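Local coordinates for ribokinase (Arabidopsis thaliana, PDB 6ILS), which catalyses the magnesium-dependent transfer of a phosphoryl group from ATP to O-5 of D-ribose, yielding D-ribose 5-phosphate, at residues D128-V133 with A154-K159; I138-R143 with A264-M269. All coordinates share one frame; numbering follows the deposited sequence.

Contact 1: D128-V133 with A154-K159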
loop_
_atom_site.group_PDB
_atom_site.type_symbol
_atom_site.label_atom_id
_atom_site.label_comp_id
_atom_site.label_asym_id
_atom_site.label_seq_id
_atom_site.Cartn_x
_atom_site.Cartn_y
_atom_site.Cartn_z
ATOM N N ASP B 128 22.182 -5.254 23.934
ATOM C CA ASP B 128 21.324 -6.420 23.829
ATOM C C ASP B 128 20.450 -6.303 22.592
ATOM O O ASP B 128 19.623 -7.172 22.323
ATOM C CB ASP B 128 20.485 -6.612 25.095
ATOM C CG ASP B 128 21.156 -7.558 26.100
ATOM O OD1 ASP B 128 21.204 -8.780 25.838
ATOM O OD2 ASP B 128 21.644 -7.078 27.148
ATOM N N ASP B 129 20.643 -5.221 21.841
ATOM C CA ASP B 129 20.282 -5.226 20.430
ATOM C C ASP B 129 21.367 -5.992 19.699
ATOM O O ASP B 129 21.090 -6.730 18.761
ATOM C CB ASP B 129 20.163 -3.817 19.839
ATOM C CG ASP B 129 19.013 -3.020 20.424
ATOM O OD1 ASP B 129 17.871 -3.533 20.436
ATOM O OD2 ASP B 129 19.247 -1.857 20.820
ATOM N N LEU B 130 22.605 -5.807 20.158
ATOM C CA LEU B 130 23.782 -6.411 19.541
ATOM C C LEU B 130 24.112 -7.800 20.065
ATOM O O LEU B 130 25.020 -8.446 19.551
ATOM C CB LEU B 130 25.004 -5.518 19.739
ATOM C CG LEU B 130 25.008 -4.156 19.057
ATOM C CD1 LEU B 130 26.277 -3.397 19.417
ATOM C CD2 LEU B 130 24.867 -4.302 17.546
ATOM N N GLU B 131 23.400 -8.259 21.086
ATOM C CA GLU B 131 23.679 -9.584 21.630
ATOM C C GLU B 131 23.427 -10.674 20.589
ATOM O O GLU B 131 24.142 -11.676 20.545
ATOM C CB GLU B 131 22.836 -9.860 22.875
ATOM C CG GLU B 131 21.337 -9.917 22.598
ATOM C CD GLU B 131 20.580 -10.735 23.624
ATOM O OE1 GLU B 131 21.237 -11.363 24.488
ATOM O OE2 GLU B 131 19.330 -10.751 23.561
ATOM N N ILE B 132 22.416 -10.477 19.746
ATOM C CA ILE B 132 22.061 -11.514 18.791
ATOM C C ILE B 132 23.119 -11.600 17.698
ATOM O O ILE B 132 23.449 -12.703 17.266
ATOM C CB ILE B 132 20.647 -11.297 18.171
ATOM C CG1 ILE B 132 20.259 -12.489 17.286
ATOM C CG2 ILE B 132 20.551 -9.983 17.421
ATOM C CD1 ILE B 132 20.399 -13.836 17.965
ATOM N N VAL B 133 23.682 -10.462 17.287
ATOM C CA VAL B 133 24.707 -10.486 16.252
ATOM C C VAL B 133 25.993 -11.072 16.822
ATOM O O VAL B 133 26.735 -11.760 16.122
ATOM C CB VAL B 133 24.962 -9.082 15.627
ATOM C CG1 VAL B 133 23.641 -8.448 15.196
ATOM C CG2 VAL B 133 25.710 -8.158 16.563
ATOM N N ALA B 154 28.445 -4.478 11.906
ATOM C CA ALA B 154 29.613 -5.127 11.324
ATOM C C ALA B 154 30.786 -5.089 12.301
ATOM O O ALA B 154 31.456 -6.098 12.514
ATOM C CB ALA B 154 29.981 -4.469 10.026
ATOM N N LYS B 155 31.002 -3.929 12.919
ATOM C CA LYS B 155 32.092 -3.776 13.890
ATOM C C LYS B 155 31.892 -4.675 15.100
ATOM O O LYS B 155 32.851 -5.226 15.640
ATOM C CB LYS B 155 32.224 -2.314 14.328
ATOM C CG LYS B 155 32.874 -1.457 13.266
ATOM C CD LYS B 155 33.108 -0.031 13.726
ATOM C CE LYS B 155 33.726 0.770 12.592
ATOM N NZ LYS B 155 34.148 2.140 13.009
ATOM N N ALA B 156 30.639 -4.858 15.504
ATOM C CA ALA B 156 30.327 -5.724 16.640
ATOM C C ALA B 156 30.611 -7.188 16.323
ATOM O O ALA B 156 30.782 -8.007 17.227
ATOM C CB ALA B 156 28.870 -5.554 17.064
ATOM N N VAL B 157 30.639 -7.533 15.040
ATOM C CA VAL B 157 30.880 -8.917 14.680
ATOM C C VAL B 157 32.357 -9.175 14.481
ATOM O O VAL B 157 32.887 -10.133 15.022
ATOM C CB VAL B 157 30.157 -9.328 13.405
ATOM C CG1 VAL B 157 30.422 -10.774 13.161
ATOM C CG2 VAL B 157 28.661 -9.092 13.540
ATOM N N LYS B 158 32.997 -8.326 13.679
ATOM C CA LYS B 158 34.437 -8.396 13.447
ATOM C C LYS B 158 35.159 -8.648 14.771
ATOM O O LYS B 158 35.987 -9.557 14.875
ATOM C CB LYS B 158 34.945 -7.110 12.777
ATOM N N LYS B 159 34.783 -7.884 15.794
ATOM C CA LYS B 159 35.278 -8.091 17.153
ATOM C C LYS B 159 34.593 -9.269 17.858
ATOM O O LYS B 159 34.395 -9.237 19.075
ATOM C CB LYS B 159 35.098 -6.815 17.985
#

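Contact 2: I138-R143 with A264-M269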
loop_
_atom_site.group_PDB
_atom_site.type_symbol
_atom_site.label_atom_id
_atom_site.label_comp_id
_atom_site.label_asym_id
_atom_site.label_seq_id
_atom_site.Cartn_x
_atom_site.Cartn_y
_atom_site.Cartn_z
ATOM N N ILE B 138 26.660 -16.294 11.227
ATOM C CA ILE B 138 26.934 -15.508 10.029
ATOM C C ILE B 138 25.933 -14.366 9.991
ATOM O O ILE B 138 24.792 -14.531 10.404
ATOM C CB ILE B 138 26.863 -16.378 8.734
ATOM C CG1 ILE B 138 27.340 -15.588 7.526
ATOM C CG2 ILE B 138 25.441 -16.928 8.490
ATOM C CD1 ILE B 138 27.845 -16.473 6.388
ATOM N N VAL B 139 26.363 -13.193 9.552
ATOM C CA VAL B 139 25.494 -12.020 9.570
ATOM C C VAL B 139 25.339 -11.443 8.168
ATOM O O VAL B 139 26.327 -11.334 7.440
ATOM C CB VAL B 139 26.049 -10.925 10.544
ATOM C CG1 VAL B 139 25.260 -9.631 10.423
ATOM C CG2 VAL B 139 26.026 -11.437 11.966
ATOM N N LEU B 140 24.100 -11.101 7.782
ATOM C CA LEU B 140 23.804 -10.539 6.463
ATOM C C LEU B 140 23.225 -9.147 6.587
ATOM O O LEU B 140 22.275 -8.957 7.344
ATOM C CB LEU B 140 22.776 -11.398 5.689
ATOM C CG LEU B 140 23.032 -12.857 5.390
ATOM C CD1 LEU B 140 22.093 -13.341 4.244
ATOM C CD2 LEU B 140 24.495 -13.109 5.084
ATOM N N LEU B 141 23.799 -8.205 5.840
ATOM C CA LEU B 141 23.365 -6.813 5.760
ATOM C C LEU B 141 23.056 -6.446 4.312
ATOM O O LEU B 141 23.560 -7.094 3.382
ATOM C CB LEU B 141 24.472 -5.892 6.311
ATOM C CG LEU B 141 25.067 -6.319 7.650
ATOM C CD1 LEU B 141 26.316 -5.475 7.976
ATOM C CD2 LEU B 141 24.013 -6.211 8.805
ATOM N N GLN B 142 22.237 -5.412 4.112
ATOM C CA GLN B 142 22.042 -4.817 2.796
ATOM C C GLN B 142 22.096 -3.291 2.946
ATOM O O GLN B 142 22.488 -2.792 3.996
ATOM C CB GLN B 142 20.710 -5.242 2.162
ATOM C CG GLN B 142 20.292 -6.675 2.487
ATOM C CD GLN B 142 19.778 -6.823 3.922
ATOM O OE1 GLN B 142 19.057 -5.953 4.450
ATOM N NE2 GLN B 142 20.154 -7.911 4.555
ATOM N N ARG B 143 21.685 -2.558 1.918
ATOM C CA ARG B 143 21.752 -1.103 2.013
ATOM C C ARG B 143 20.393 -0.433 1.945
ATOM O O ARG B 143 20.167 0.480 1.150
ATOM C CB ARG B 143 22.686 -0.580 0.944
ATOM C CG ARG B 143 24.057 -1.194 1.126
ATOM C CD ARG B 143 25.176 -0.262 0.741
ATOM N NE ARG B 143 25.169 1.002 1.482
ATOM C CZ ARG B 143 25.223 2.187 0.883
ATOM N NH1 ARG B 143 25.254 2.242 -0.443
ATOM N NH2 ARG B 143 25.230 3.309 1.592
ATOM N N ALA B 264 21.185 -17.956 0.360
ATOM C CA ALA B 264 21.453 -19.390 0.196
ATOM C C ALA B 264 22.961 -19.641 0.237
ATOM O O ALA B 264 23.441 -20.622 0.809
ATOM C CB ALA B 264 20.850 -19.912 -1.137
ATOM N N PHE B 265 23.709 -18.729 -0.370
ATOM C CA PHE B 265 25.163 -18.784 -0.275
ATOM C C PHE B 265 25.589 -18.752 1.200
ATOM O O PHE B 265 26.424 -19.537 1.633
ATOM C CB PHE B 265 25.787 -17.623 -1.058
ATOM C CG PHE B 265 27.292 -17.598 -0.998
ATOM C CD1 PHE B 265 27.953 -17.006 0.075
ATOM C CD2 PHE B 265 28.040 -18.151 -2.022
ATOM C CE1 PHE B 265 29.349 -16.990 0.128
ATOM C CE2 PHE B 265 29.433 -18.137 -1.967
ATOM C CZ PHE B 265 30.079 -17.551 -0.900
ATOM N N ALA B 266 25.004 -17.845 1.970
ATOM C CA ALA B 266 25.340 -17.683 3.405
ATOM C C ALA B 266 25.033 -18.952 4.198
ATOM O O ALA B 266 25.807 -19.315 5.037
ATOM C CB ALA B 266 24.618 -16.493 3.976
ATOM N N VAL B 267 23.915 -19.593 3.888
ATOM C CA VAL B 267 23.511 -20.829 4.603
ATOM C C VAL B 267 24.516 -21.925 4.262
ATOM O O VAL B 267 24.972 -22.569 5.138
ATOM C CB VAL B 267 22.085 -21.238 4.205
ATOM C CG1 VAL B 267 21.786 -22.647 4.658
ATOM C CG2 VAL B 267 21.069 -20.251 4.737
ATOM N N ALA B 268 24.863 -22.043 2.995
ATOM C CA ALA B 268 25.838 -23.071 2.594
ATOM C C ALA B 268 27.186 -22.784 3.258
ATOM O O ALA B 268 27.820 -23.694 3.713
ATOM C CB ALA B 268 25.976 -23.104 1.101
ATOM N N MET B 269 27.579 -21.526 3.290
ATOM C CA MET B 269 28.877 -21.158 3.890
ATOM C C MET B 269 28.858 -21.412 5.397
ATOM O O MET B 269 29.759 -22.027 5.860
ATOM C CB MET B 269 29.206 -19.697 3.612
ATOM C CG MET B 269 30.361 -19.200 4.403
ATOM S SD MET B 269 30.862 -17.595 3.820
ATOM C CE MET B 269 31.819 -18.102 2.401
#

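Contact 1: D128-V133 with A154-K159
The methyl of Ala156 is the bump and the paired side chains of Leu130 and Val133 form the hollow, in the alpha/beta domain of the ribokinase (PfkB) fold. Here the short, weakly bonded helix 131-134, which precedes strand 138-143, lies against the end of helix 147-158, the connection of the beta-alpha-beta crossover from that strand to 164-170. Leu130 and Val133, three residues apart, both point toward the longer helix, and Leu130 CD2 rests 4.1 Å from Val133 CG2 to floor the hollow. Ala156 CB faces this join, 4.1 Å from Leu130 CD1 and 4.1 Å from Val133 CG2. The two approaches meet at about 85° at CB, so the methyl is straddled and not merely touched from one side. In Val133, chi1 of -51° sets CG2 between the backbone N and the carbonyl carbon, leaving that methyl to form one wall of the hollow.

One residue on, Val157 fits alongside Val133. The closest approach of CA atoms is here, 6.6 Å between those of Val133 and Val157. The contact is purely apolar and modest, burying 145 Å² in all. Behind it, Val133 also leans on Val8 and Ile132 on Val6, both of strand 5-8, while Asp129 forms a salt bridge with Arg88. Toward the Val133 end of the seam Val157 CG2 is the branch that does the touching, 4.2 Å from both Val133 CB and Val133 O.

Contact 2: I138-R143 with A264-M269
Ile138, extended at chi1 (-172°) and nearly so at chi2, carries CD1 straight out from strand 138-143 to the backbone and methyl of Ala266 on helix 257-270. Leu140, two residues along the same strand face, instead turns CG beside its backbone N (chi1 -58°), which brings both of its branches over the same alanine. Ala266 is therefore met from two directions. Leu140 CD2 makes the closer approach, 3.6 Å from Ala266 CB, with Leu140 CD1 following at 4.0 Å. Ile138 CD1 lies 4.0 Å from Ala266 CB, its line of approach roughly at right angles to that of Leu140 CD2.

CD1 of Ile138 also meets two further atoms of the helix. It is 3.7 Å from Ala266 O, a van der Waals contact with the carbonyl, and 4.1 Å from Met269 SD, one helical turn further on. The extended first two torsions of Met269 bring its sulfur there, and the bend at chi3 turns CE away from Ile138. The short side chain of Ala266 is consistent with the close spacing, 9.4 Å between the segment axes; the two run at 168°, almost antiparallel. The strand's carboxyl end and the helix's amino end thus lie toward the same edge. That edge is the active-site side: Asp259, the probable proton acceptor, belongs to the early part of this helix, and the Leu140 side chain is about 8 Å from its side chain.

In the layered domain, strand 138-143 lies between strands 5-8 and 164-170. Helix 257-270 packs on the face carrying Ile138 and Leu140, while Val139 and Leu141 turn to helix 147-158 on the opposite face.

Overall arrangement
From the N terminus the segments run 128-133, 138-143, 154-159, 264-269, so the two contacts cross and neither nests in the other. Contact 1 closes a loop of 20 residues holding strand 138-143; contact 2 closes a loop of 120 residues, which contains 154-159. Their centres are 15 Å apart, yet they meet through Val139: its CG2 lies 3.9 Å from Val157 CG2, and nearly as close to Val133 O. The strand thus lies between the two: contact 1 packs beside one face of the large sheet, joining the helices there, and contact 2 fixes the other face to the helix that begins near the active site.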